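Local coordinates for SCO family protein (Aquifex aeolicus, PDB 3ME7), which probably binds copper and takes part in electron transfer or metal handling at the membrane, as a thioredoxin-fold member of the SCO1/2 family, at residues I32-Y37 with V67-F72; I36-R41 with L78-R83. All blocks are in the same frame, centred on the assembly; numbering follows the deposited sequence.

Both contacts lie in the thioredoxin-like SCO1/SenC part of the protein, their centres about 10 Å apart. Contact 1 pairs two neighbouring parallel strands, 31-36 and 66-71, close to the centre of the chain; contact 2 lies further out, where the loop that follows the first strand meets helix 78-87, the helix that comes next after the second strand. Ile36 and Tyr37 belong to both, and Thr71 CG2 packs on Ile81 CG2 at 3.6 Å where they adjoin. Along the chain the order is strand, Cys40 loop, helix 43-52, strand, helix 78-87. Strand 31-36 thus runs directly into the loop that carries Cys40, a predicted copper ligand disulfide-bonded here to Cys44, while strand 66-71 leads to the helix that meets this loop.

Contact 1: residues I32-Y37 with V67-F72; sequences ILSPIY and VITFTF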
ATOM      1  N   ILE A  32      -2.582   4.538   2.256  1.00  8.95           N
ATOM      2  CA  ILE A  32      -1.243   3.987   2.510  1.00  8.77           C
ATOM      3  C   ILE A  32      -1.145   2.635   1.789  1.00  9.43           C
ATOM      4  O   ILE A  32      -1.888   1.709   2.106  1.00 11.10           O
ATOM      5  CB  ILE A  32      -0.983   3.831   4.017  1.00 10.41           C
ATOM      6  CG1 ILE A  32      -1.021   5.207   4.710  1.00 11.59           C
ATOM      7  CG2 ILE A  32       0.346   3.142   4.276  1.00 11.99           C
ATOM      8  CD1 ILE A  32      -0.926   5.132   6.256  1.00 11.49           C
ATOM      9  N   LEU A  33      -0.216   2.551   0.840  1.00  9.25           N
ATOM     10  CA  LEU A  33      -0.064   1.376  -0.034  0.50  8.79           C
ATOM     11  C   LEU A  33       1.174   0.603   0.348  1.00  8.98           C
ATOM     12  O   LEU A  33       2.252   1.178   0.446  1.00  9.08           O
ATOM     13  CB  LEU A  33       0.110   1.791  -1.507  0.50  9.49           C
ATOM     14  CG  LEU A  33      -1.009   2.432  -2.314  0.50  7.17           C
ATOM     15  CD1 LEU A  33      -0.513   2.720  -3.733  0.50  9.02           C
ATOM     16  CD2 LEU A  33      -2.213   1.509  -2.359  0.50  9.56           C
ATOM     17  N   SER A  34       1.033  -0.712   0.517  1.00  8.35           N
ATOM     18  CA  SER A  34       2.163  -1.572   0.922  1.00  8.23           C
ATOM     19  C   SER A  34       2.313  -2.781  -0.029  1.00  8.40           C
ATOM     20  O   SER A  34       1.585  -3.769   0.128  1.00  8.66           O
ATOM     21  CB  SER A  34       1.985  -2.046   2.372  1.00  8.28           C
ATOM     22  OG  SER A  34       2.960  -2.988   2.785  1.00  8.52           O
ATOM     23  N   PRO A  35       3.224  -2.706  -1.019  1.00  8.59           N
ATOM     24  CA  PRO A  35       3.451  -3.875  -1.882  1.00  8.98           C
ATOM     25  C   PRO A  35       4.208  -4.971  -1.159  1.00  9.55           C
ATOM     26  O   PRO A  35       5.256  -4.714  -0.557  1.00 10.62           O
ATOM     27  CB  PRO A  35       4.316  -3.349  -3.033  1.00  8.01           C
ATOM     28  CG  PRO A  35       4.814  -1.989  -2.618  1.00 10.97           C
ATOM     29  CD  PRO A  35       3.967  -1.501  -1.438  1.00  8.69           C
ATOM     30  N   ILE A  36       3.667  -6.186  -1.219  1.00  9.20           N
ATOM     31  CA  ILE A  36       4.288  -7.375  -0.642  1.00  9.34           C
ATOM     32  C   ILE A  36       4.033  -8.545  -1.605  1.00  9.11           C
ATOM     33  O   ILE A  36       3.424  -8.354  -2.657  1.00  8.07           O
ATOM     34  CB  ILE A  36       3.740  -7.693   0.795  1.00  9.97           C
ATOM     35  CG1 ILE A  36       2.198  -7.782   0.819  1.00 10.12           C
ATOM     36  CG2 ILE A  36       4.229  -6.626   1.807  1.00 11.52           C
ATOM     37  CD1 ILE A  36       1.607  -9.054   0.341  1.00 11.81           C
ATOM     38  N   TYR A  37       4.490  -9.748  -1.259  1.00  9.54           N
ATOM     39  CA  TYR A  37       3.890 -10.949  -1.858  1.00 10.76           C
ATOM     40  C   TYR A  37       3.634 -11.982  -0.770  1.00 11.66           C
ATOM     41  O   TYR A  37       4.273 -11.934   0.274  1.00 11.41           O
ATOM     42  CB  TYR A  37       4.688 -11.525  -3.038  1.00 11.94           C
ATOM     43  CG  TYR A  37       6.113 -11.943  -2.762  1.00 13.89           C
ATOM     44  CD1 TYR A  37       7.120 -10.997  -2.573  1.00 13.78           C
ATOM     45  CD2 TYR A  37       6.467 -13.289  -2.763  1.00 13.18           C
ATOM     46  CE1 TYR A  37       8.421 -11.378  -2.372  1.00 15.25           C
ATOM     47  CE2 TYR A  37       7.780 -13.680  -2.549  1.00 15.19           C
ATOM     48  CZ  TYR A  37       8.744 -12.721  -2.352  1.00 14.00           C
ATOM     49  OH  TYR A  37      10.048 -13.100  -2.133  1.00 17.37           O
ATOM     50  N   VAL A  67      -5.648   1.748   4.522  1.00  9.17           N
ATOM     51  CA  VAL A  67      -4.405   1.003   4.400  1.00  9.53           C
ATOM     52  C   VAL A  67      -4.669  -0.138   3.436  1.00  9.44           C
ATOM     53  O   VAL A  67      -5.622  -0.907   3.606  1.00  9.96           O
ATOM     54  CB  VAL A  67      -3.890   0.447   5.742  1.00  9.53           C
ATOM     55  CG1 VAL A  67      -2.471  -0.083   5.571  1.00  9.67           C
ATOM     56  CG2 VAL A  67      -3.885   1.559   6.800  1.00  9.37           C
ATOM     57  N   ILE A  68      -3.833  -0.213   2.404  1.00  8.36           N
ATOM     58  CA  ILE A  68      -3.965  -1.241   1.369  1.00  9.43           C
ATOM     59  C   ILE A  68      -2.680  -2.014   1.213  1.00  8.62           C
ATOM     60  O   ILE A  68      -1.698  -1.521   0.622  1.00  8.92           O
ATOM     61  CB  ILE A  68      -4.396  -0.652   0.001  1.00 10.66           C
ATOM     62  CG1 ILE A  68      -5.666   0.218   0.137  1.00  9.52           C
ATOM     63  CG2 ILE A  68      -4.541  -1.772  -1.062  1.00  8.97           C
ATOM     64  CD1 ILE A  68      -6.956  -0.488   0.601  1.00 12.02           C
ATOM     65  N   THR A  69      -2.672  -3.215   1.780  1.00  7.62           N
ATOM     66  CA  THR A  69      -1.595  -4.160   1.498  1.00  7.72           C
ATOM     67  C   THR A  69      -1.947  -4.838   0.189  1.00  8.07           C
ATOM     68  O   THR A  69      -3.058  -5.355   0.025  1.00  8.34           O
ATOM     69  CB  THR A  69      -1.467  -5.201   2.624  1.00  8.19           C
ATOM     70  OG1 THR A  69      -1.011  -4.555   3.820  1.00  9.17           O
ATOM     71  CG2 THR A  69      -0.463  -6.296   2.259  1.00  9.93           C
ATOM     72  N   PHE A  70      -1.044  -4.811  -0.779  1.00  7.88           N
ATOM     73  CA  PHE A  70      -1.347  -5.494  -2.034  1.00  9.38           C
ATOM     74  C   PHE A  70      -0.230  -6.414  -2.463  1.00  8.22           C
ATOM     75  O   PHE A  70       0.949  -6.131  -2.221  1.00  8.19           O
ATOM     76  CB  PHE A  70      -1.718  -4.519  -3.150  1.00 11.34           C
ATOM     77  CG  PHE A  70      -0.560  -3.830  -3.766  1.00 12.96           C
ATOM     78  CD1 PHE A  70      -0.101  -2.645  -3.242  1.00 13.47           C
ATOM     79  CD2 PHE A  70       0.042  -4.340  -4.913  1.00 12.21           C
ATOM     80  CE1 PHE A  70       0.964  -1.974  -3.820  1.00 13.38           C
ATOM     81  CE2 PHE A  70       1.112  -3.687  -5.496  1.00 13.67           C
ATOM     82  CZ  PHE A  70       1.578  -2.495  -4.949  1.00 13.11           C
ATOM     83  N   THR A  71      -0.605  -7.532  -3.061  1.00  8.08           N
ATOM     84  CA  THR A  71       0.406  -8.448  -3.585  1.00  8.47           C
ATOM     85  C   THR A  71       0.840  -8.145  -5.022  1.00  9.18           C
ATOM     86  O   THR A  71       0.026  -7.886  -5.898  1.00  9.75           O
ATOM     87  CB  THR A  71       0.013  -9.929  -3.442  1.00  8.19           C
ATOM     88  OG1 THR A  71       1.035 -10.714  -4.089  1.00 10.45           O
ATOM     89  CG2 THR A  71      -1.329 -10.200  -4.125  1.00 11.15           C
ATOM     90  N   PHE A  72       2.149  -8.153  -5.232  1.00  8.43           N
ATOM     91  CA  PHE A  72       2.708  -7.977  -6.577  1.00  9.70           C
ATOM     92  C   PHE A  72       3.076  -9.262  -7.284  1.00 10.62           C
ATOM     93  O   PHE A  72       3.597  -9.223  -8.418  1.00 10.89           O
ATOM     94  CB  PHE A  72       3.865  -6.980  -6.597  1.00  9.63           C
ATOM     95  CG  PHE A  72       5.053  -7.388  -5.778  1.00 11.07           C
ATOM     96  CD1 PHE A  72       6.007  -8.281  -6.283  1.00 10.35           C
ATOM     97  CD2 PHE A  72       5.249  -6.827  -4.521  1.00 10.57           C
ATOM     98  CE1 PHE A  72       7.162  -8.630  -5.507  1.00 12.04           C
ATOM     99  CE2 PHE A  72       6.365  -7.155  -3.750  1.00 11.86           C
ATOM    100  CZ  PHE A  72       7.307  -8.050  -4.222  1.00 10.73           C
TER
HETATM  101  O   HOH W   1       1.657  -4.821   4.428  1.00 10.67           O
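Pro35 and Phe70 meet where strands 32-36 and 67-71 run side by side in parallel. Pro35 CA sits over one face of the Phe70 ring, offset toward its rim, in a CH-pi contact 3.9 Å from the centroid, while Pro35 CB reaches Phe70 CZ at 3.4 Å. With CG held between the backbone N and carbonyl carbon (chi1 78°), the phenylalanine ring is swung back over the neighbouring strand. On this same face, in the conformer of Leu33 described here, the side chains of Leu33 and Ile68 lie side by side.

The other face carries Ile32, Ser34 and Ile36 beside Val67, Thr69 and Thr71. The side chains of Ile36 and Thr69 cross at about a right angle, with CG1 of the first only 3.4 Å from CG2 of the second, closer than usual for two carbons. A water joins the hydroxyls of Ser34 and Thr69, lying 2.8 Å from Ser34 OG and 2.7 Å from Thr69 OG1; the latter is also hydrogen-bonded to Trp95. At the strand ends Tyr37 CD1 touches Phe72 CZ at 3.4 Å, the two rings set obliquely with planes 59° apart.

Five backbone hydrogen bonds fix this register, from Ile68 N to Ile32 O at 2.8 Å through to Phe72 N on Ile36 O at 2.9 Å. The last carries the pairing one residue past the strand and places Phe72 beside His126, a predicted copper ligand. Tyr37 OH is bound by Phe124 N and Asp123, and Thr71 OG1 by Asp76 and Asp73 N.

The two strands belong to the run of three parallel strands in the middle of the thioredoxin-like sheet. Strand 129-133 flanks 31-36 and strand 95-100 flanks 66-71, while helix 43-52 packs on the Ser34 and Ile36 side.

Contact 2: residues I36-R41 with L78-R83; sequences IYTHCR and LEDIKR. With SO4 (sulfate ion), chain C.
Thr38 meets the helix segment 78-83 with every atom of its side chain. Its CB lies 3.7 Å from Arg83 NH2. From there the methyl CG2 packs on Ile81 CG2 at 3.9 Å, whereas the hydroxyl OG1, placed between the backbone N and the carbonyl carbon (chi1 70°), lies 3.3 Å from Arg83 NH2 and 3.4 Å from Asp80 CB. Thr38 belongs to the type I turn Tyr37-Cys40, part of the loop between a strand and helix 43-52 that bears the redox-active Cys40-Cys44 disulfide in this thioredoxin-like fold; Thr38 N is held by Asp76.

Next along the turn, His39 offers a ring face to Arg83 NH2, which lies 3.4 Å above the plane and toward the rim, the ring and guanidinium planes 37° apart. A water in the plane of the ring, at its edge, bridges His39 NE2 to Asp80 OD1. That same oxygen accepts Arg83 NH1 through its anti lone pair in a 2.9 Å salt bridge. An alanine in place of Asp80 would probably leave the guanidinium without its mate, free to turn away from the histidine ring. A second water links Thr38 O to Arg83 NE, and at the helix start Leu78 N donates to O4 of a sulfate, probably from the crystallisation liquor.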
ATOM      1  N   ILE A  36       3.667  -6.186  -1.219  1.00  9.20           N
ATOM      2  CA  ILE A  36       4.288  -7.375  -0.642  1.00  9.34           C
ATOM      3  C   ILE A  36       4.033  -8.545  -1.605  1.00  9.11           C
ATOM      4  O   ILE A  36       3.424  -8.354  -2.657  1.00  8.07           O
ATOM      5  CB  ILE A  36       3.740  -7.693   0.795  1.00  9.97           C
ATOM      6  CG1 ILE A  36       2.198  -7.782   0.819  1.00 10.12           C
ATOM      7  CG2 ILE A  36       4.229  -6.626   1.807  1.00 11.52           C
ATOM      8  CD1 ILE A  36       1.607  -9.054   0.341  1.00 11.81           C
ATOM      9  N   TYR A  37       4.490  -9.748  -1.259  1.00  9.54           N
ATOM     10  CA  TYR A  37       3.890 -10.949  -1.858  1.00 10.76           C
ATOM     11  C   TYR A  37       3.634 -11.982  -0.770  1.00 11.66           C
ATOM     12  O   TYR A  37       4.273 -11.934   0.274  1.00 11.41           O
ATOM     13  CB  TYR A  37       4.688 -11.525  -3.038  1.00 11.94           C
ATOM     14  CG  TYR A  37       6.113 -11.943  -2.762  1.00 13.89           C
ATOM     15  CD1 TYR A  37       7.120 -10.997  -2.573  1.00 13.78           C
ATOM     16  CD2 TYR A  37       6.467 -13.289  -2.763  1.00 13.18           C
ATOM     17  CE1 TYR A  37       8.421 -11.378  -2.372  1.00 15.25           C
ATOM     18  CE2 TYR A  37       7.780 -13.680  -2.549  1.00 15.19           C
ATOM     19  CZ  TYR A  37       8.744 -12.721  -2.352  1.00 14.00           C
ATOM     20  OH  TYR A  37      10.048 -13.100  -2.133  1.00 17.37           O
ATOM     21  N   THR A  38       2.674 -12.874  -0.996  1.00 12.83           N
ATOM     22  CA  THR A  38       2.104 -13.634   0.130  1.00 14.05           C
ATOM     23  C   THR A  38       3.014 -14.744   0.630  1.00 15.44           C
ATOM     24  O   THR A  38       2.919 -15.143   1.790  1.00 17.35           O
ATOM     25  CB  THR A  38       0.652 -14.147  -0.113  1.00 15.21           C
ATOM     26  OG1 THR A  38       0.640 -15.196  -1.088  1.00 17.39           O
ATOM     27  CG2 THR A  38      -0.279 -13.008  -0.534  1.00 17.29           C
ATOM     28  N   HIS A  39       3.899 -15.223  -0.240  1.00 14.55           N
ATOM     29  CA  HIS A  39       4.850 -16.258   0.147  1.00 16.25           C
ATOM     30  C   HIS A  39       6.193 -15.666   0.560  1.00 17.02           C
ATOM     31  O   HIS A  39       7.167 -16.383   0.721  1.00 18.53           O
ATOM     32  CB  HIS A  39       5.020 -17.277  -0.975  1.00 17.98           C
ATOM     33  CG  HIS A  39       3.789 -18.076  -1.247  1.00 20.43           C
ATOM     34  ND1 HIS A  39       3.402 -19.136  -0.454  1.00 20.03           N
ATOM     35  CD2 HIS A  39       2.866 -17.984  -2.233  1.00 19.64           C
ATOM     36  CE1 HIS A  39       2.284 -19.654  -0.933  1.00 20.35           C
ATOM     37  NE2 HIS A  39       1.938 -18.975  -2.014  1.00 20.62           N
ATOM     38  N   CYS A  40       6.224 -14.349   0.761  1.00 16.83           N
ATOM     39  CA  CYS A  40       7.443 -13.615   1.101  1.00 17.83           C
ATOM     40  C   CYS A  40       7.776 -13.823   2.583  1.00 19.51           C
ATOM     41  O   CYS A  40       7.068 -13.336   3.467  1.00 20.37           O
ATOM     42  CB  CYS A  40       7.187 -12.144   0.786  1.00 17.46           C
ATOM     43  SG  CYS A  40       8.451 -10.862   1.046  1.00 21.99           S
ATOM     44  N   ARG A  41       8.846 -14.558   2.855  1.00 19.95           N
ATOM     45  CA  ARG A  41       9.219 -14.817   4.248  1.00 20.83           C
ATOM     46  C   ARG A  41      10.360 -13.949   4.772  1.00 19.49           C
ATOM     47  O   ARG A  41      10.727 -14.051   5.946  1.00 19.37           O
ATOM     48  CB  ARG A  41       9.505 -16.302   4.474  1.00 22.62           C
ATOM     49  CG  ARG A  41       8.226 -17.104   4.695  1.00 35.53           C
ATOM     50  CD  ARG A  41       8.499 -18.556   4.966  1.00 25.45           C
ATOM     51  NE  ARG A  41       9.232 -19.194   3.869  1.00 35.77           N
ATOM     52  CZ  ARG A  41      10.437 -19.753   3.986  1.00 27.23           C
ATOM     53  NH1 ARG A  41      11.067 -19.776   5.156  1.00 35.95           N
ATOM     54  NH2 ARG A  41      11.013 -20.304   2.925  1.00 35.79           N
ATOM     55  N   LEU A  78      -7.032 -15.258  -4.469  1.00 11.26           N
ATOM     56  CA  LEU A  78      -7.852 -14.834  -3.325  1.00 11.61           C
ATOM     57  C   LEU A  78      -7.562 -15.674  -2.084  1.00 11.07           C
ATOM     58  O   LEU A  78      -7.476 -15.150  -0.984  1.00 10.30           O
ATOM     59  CB  LEU A  78      -9.337 -14.860  -3.688  1.00 12.95           C
ATOM     60  CG  LEU A  78      -9.732 -13.828  -4.753  1.00 12.22           C
ATOM     61  CD1 LEU A  78     -11.203 -13.981  -5.111  1.00 14.45           C
ATOM     62  CD2 LEU A  78      -9.459 -12.414  -4.286  1.00 14.73           C
ATOM     63  N   GLU A  79      -7.379 -16.979  -2.273  1.00 11.36           N
ATOM     64  CA  GLU A  79      -6.970 -17.869  -1.191  1.00 11.08           C
ATOM     65  C   GLU A  79      -5.676 -17.384  -0.519  1.00 10.99           C
ATOM     66  O   GLU A  79      -5.588 -17.318   0.708  1.00 11.28           O
ATOM     67  CB  GLU A  79      -6.806 -19.287  -1.764  1.00 12.93           C
ATOM     68  CG  GLU A  79      -6.284 -20.343  -0.812  1.00 28.02           C
ATOM     69  CD  GLU A  79      -6.158 -21.704  -1.486  1.00 15.88           C
ATOM     70  OE1 GLU A  79      -5.236 -21.887  -2.320  1.00 28.56           O
ATOM     71  OE2 GLU A  79      -6.974 -22.591  -1.178  1.00 28.42           O
ATOM     72  N   ASP A  80      -4.696 -17.034  -1.348  1.00 10.23           N
ATOM     73  CA  ASP A  80      -3.405 -16.544  -0.855  1.00 10.61           C
ATOM     74  C   ASP A  80      -3.520 -15.257  -0.041  1.00 10.09           C
ATOM     75  O   ASP A  80      -2.894 -15.143   1.018  1.00 10.50           O
ATOM     76  CB  ASP A  80      -2.423 -16.324  -2.003  1.00 11.51           C
ATOM     77  CG  ASP A  80      -2.021 -17.610  -2.683  1.00 10.43           C
ATOM     78  OD1 ASP A  80      -1.652 -18.576  -1.987  1.00 12.81           O
ATOM     79  OD2 ASP A  80      -2.068 -17.660  -3.920  1.00 12.45           O
ATOM     80  N   ILE A  81      -4.292 -14.287  -0.539  1.00 10.23           N
ATOM     81  CA  ILE A  81      -4.399 -13.020   0.189  1.00  9.91           C
ATOM     82  C   ILE A  81      -5.239 -13.134   1.460  1.00 10.19           C
ATOM     83  O   ILE A  81      -4.980 -12.427   2.433  1.00 10.43           O
ATOM     84  CB  ILE A  81      -4.824 -11.818  -0.696  1.00 10.50           C
ATOM     85  CG1 ILE A  81      -6.145 -12.079  -1.429  1.00 11.22           C
ATOM     86  CG2 ILE A  81      -3.682 -11.429  -1.641  1.00 11.31           C
ATOM     87  CD1 ILE A  81      -6.725 -10.808  -2.048  1.00 10.12           C
ATOM     88  N   LYS A  82      -6.238 -14.016   1.441  1.00 10.53           N
ATOM     89  CA  LYS A  82      -7.016 -14.322   2.639  0.50 10.88           C
ATOM     90  C   LYS A  82      -6.122 -14.931   3.724  1.00 10.92           C
ATOM     91  O   LYS A  82      -6.218 -14.565   4.898  1.00 11.01           O
ATOM     92  CB  LYS A  82      -8.173 -15.267   2.297  0.50 10.81           C
ATOM     93  CG  LYS A  82      -9.135 -15.513   3.453  0.50 16.29           C
ATOM     94  CD  LYS A  82      -9.659 -14.198   3.979  0.50 11.58           C
ATOM     95  CE  LYS A  82     -10.476 -14.378   5.245  0.50 17.17           C
ATOM     96  NZ  LYS A  82     -10.707 -13.077   5.922  0.50 11.49           N
ATOM     97  N   ARG A  83      -5.266 -15.866   3.324  1.00 11.24           N
ATOM     98  CA  ARG A  83      -4.276 -16.449   4.250  1.00 11.13           C
ATOM     99  C   ARG A  83      -3.362 -15.355   4.855  1.00 10.82           C
ATOM    100  O   ARG A  83      -3.143 -15.311   6.072  1.00 10.75           O
ATOM    101  CB  ARG A  83      -3.454 -17.519   3.525  1.00 12.51           C
ATOM    102  CG  ARG A  83      -2.615 -18.436   4.444  1.00 18.55           C
ATOM    103  CD  ARG A  83      -1.671 -19.345   3.628  1.00 16.03           C
ATOM    104  NE  ARG A  83      -0.686 -18.542   2.903  1.00 19.92           N
ATOM    105  CZ  ARG A  83      -0.555 -18.496   1.578  1.00 18.64           C
ATOM    106  NH1 ARG A  83      -1.331 -19.228   0.791  1.00 20.10           N
ATOM    107  NH2 ARG A  83       0.351 -17.694   1.039  1.00 20.87           N
TER
HETATM  108  S   SO4 C 501      -8.519 -15.789  -8.047  1.00 15.65           S
HETATM  109  O1  SO4 C 501      -7.640 -14.681  -7.689  1.00 20.24           O
HETATM  110  O2  SO4 C 501      -9.748 -15.261  -8.619  1.00 21.51           O
HETATM  111  O3  SO4 C 501      -7.840 -16.671  -9.000  1.00 20.02           O
HETATM  112  O4  SO4 C 501      -8.862 -16.541  -6.839  1.00 19.97           O
HETATM  113  O   HOH W   2       0.780 -15.837   4.037  1.00 30.33           O
HETATM  114  O   HOH W   3      -0.104 -20.530  -3.063  1.00 33.42           O